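Side-chain contact in putative translocated intimin receptor protein (Translocated intimin receptor Tir) (Escherichia coli, PDB 2ZQK), which is displayed on the host-cell surface as the receptor for bacterial intimin and triggers actin pedestal formation, the chain here being its extracellular intimin-binding domain: residues D14-T17 / K18-F21. Residues are numbered along the deposited sequence; the frame is centred on the assembly and turned at random.
Sequences DQLT and KEAF
Gln15 and Glu19, one helical turn apart, run side by side and point the same way. Gln15 NE2 reaches Glu19 OE1 at 3.4 Å, and this length together with an N-H...O angle of only 126° marks the hydrogen bond as weak. Gln15 CG stands anti to the backbone N (chi1 -178°), and both chains extend beyond CG, which brings their ends together.

Nonpolar contact joins Thr17 to Phe21, where Thr17 CG2 lies 3.8 Å from Phe21 CE1. Separately, the carbonyl oxygen Thr17 O sits in the ring plane at its edge, 3.3 Å from Phe21 CD1. The hydroxyl is engaged elsewhere: Thr17 OG1 bonds to Arg13 O, one turn back.

Backbone i to i+4 bonds underlie both pairs. Glu19 N to Gln15 O is 2.8 Å long and nearly straight; Phe21 N to Thr17 O is longer, 3.1 Å, and bent to 138°.

Leu16, Thr17 and Ala20 pack on helix 45-67, while the second subunit meets Gln15 through its Asp14 and stacks its Phe21 on Phe21. Main-chain bonds thus carry most of the polar chemistry, the weak Gln15-Glu19 bond adds little, and a methyl-to-ring contact lies beside the stacked rings of the dimer interface.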
loop_
_atom_site.group_PDB
_atom_site.type_symbol
_atom_site.label_atom_id
_atom_site.label_comp_id
_atom_site.label_asym_id
_atom_site.label_seq_id
_atom_site.Cartn_x
_atom_site.Cartn_y
_atom_site.Cartn_z
ATOM N N ASP B 14 -9.040 -14.957 -28.199
ATOM C CA ASP B 14 -9.588 -14.210 -27.068
ATOM C C ASP B 14 -9.250 -14.915 -25.776
ATOM O O ASP B 14 -8.748 -14.310 -24.840
ATOM C CB ASP B 14 -11.115 -14.088 -27.147
ATOM C CG ASP B 14 -11.584 -13.098 -28.204
ATOM O OD1 ASP B 14 -10.890 -12.081 -28.444
ATOM O OD2 ASP B 14 -12.671 -13.335 -28.778
ATOM N N GLN B 15 -9.530 -16.207 -25.741
ATOM C CA GLN B 15 -9.278 -17.014 -24.564
ATOM C C GLN B 15 -7.814 -17.018 -24.139
ATOM O O GLN B 15 -7.497 -16.776 -22.971
ATOM C CB GLN B 15 -9.734 -18.433 -24.821
ATOM C CG GLN B 15 -9.554 -19.345 -23.652
ATOM C CD GLN B 15 -9.421 -20.775 -24.099
ATOM O OE1 GLN B 15 -10.302 -21.311 -24.782
ATOM N NE2 GLN B 15 -8.308 -21.408 -23.731
ATOM N N LEU B 16 -6.919 -17.297 -25.079
ATOM C CA LEU B 16 -5.496 -17.317 -24.763
ATOM C C LEU B 16 -4.995 -15.942 -24.345
ATOM O O LEU B 16 -4.154 -15.827 -23.448
ATOM C CB LEU B 16 -4.695 -17.829 -25.954
ATOM C CG LEU B 16 -4.875 -19.332 -26.212
ATOM C CD1 LEU B 16 -4.506 -19.657 -27.651
ATOM C CD2 LEU B 16 -4.024 -20.141 -25.232
ATOM N N THR B 17 -5.510 -14.893 -24.980
ATOM C CA THR B 17 -5.089 -13.548 -24.622
ATOM C C THR B 17 -5.536 -13.274 -23.207
ATOM O O THR B 17 -4.716 -12.880 -22.362
ATOM C CB THR B 17 -5.700 -12.487 -25.536
ATOM O OG1 THR B 17 -5.215 -12.677 -26.874
ATOM C CG2 THR B 17 -5.320 -11.087 -25.049
ATOM N N LYS B 18 -6.833 -13.494 -22.951
ATOM C CA LYS B 18 -7.410 -13.283 -21.622
ATOM C C LYS B 18 -6.610 -14.032 -20.567
ATOM O O LYS B 18 -6.216 -13.455 -19.547
ATOM C CB LYS B 18 -8.853 -13.770 -21.551
ATOM C CG LYS B 18 -9.479 -13.605 -20.145
ATOM C CD LYS B 18 -10.456 -14.715 -19.827
ATOM C CE LYS B 18 -9.743 -16.051 -19.835
ATOM N NZ LYS B 18 -10.659 -17.225 -19.762
ATOM N N GLU B 19 -6.381 -15.316 -20.814
ATOM C CA GLU B 19 -5.620 -16.126 -19.879
ATOM C C GLU B 19 -4.225 -15.571 -19.619
ATOM O O GLU B 19 -3.813 -15.454 -18.463
ATOM C CB GLU B 19 -5.519 -17.565 -20.381
ATOM C CG GLU B 19 -6.774 -18.369 -20.122
ATOM C CD GLU B 19 -6.729 -19.768 -20.703
ATOM O OE1 GLU B 19 -7.731 -20.493 -20.536
ATOM O OE2 GLU B 19 -5.709 -20.145 -21.322
ATOM N N ALA B 20 -3.510 -15.212 -20.687
ATOM C CA ALA B 20 -2.146 -14.686 -20.569
ATOM C C ALA B 20 -2.038 -13.380 -19.782
ATOM O O ALA B 20 -0.991 -13.068 -19.205
ATOM C CB ALA B 20 -1.542 -14.513 -21.955
ATOM N N PHE B 21 -3.110 -12.603 -19.761
ATOM C CA PHE B 21 -3.073 -11.357 -19.014
ATOM C C PHE B 21 -3.148 -11.665 -17.537
ATOM O O PHE B 21 -2.733 -10.855 -16.709
ATOM C CB PHE B 21 -4.263 -10.471 -19.349
ATOM C CG PHE B 21 -3.976 -9.405 -20.338
ATOM C CD1 PHE B 21 -3.995 -9.677 -21.699
ATOM C CD2 PHE B 21 -3.744 -8.106 -19.918
ATOM C CE1 PHE B 21 -3.793 -8.655 -22.636
ATOM C CE2 PHE B 21 -3.539 -7.080 -20.844
ATOM C CZ PHE B 21 -3.565 -7.355 -22.204
#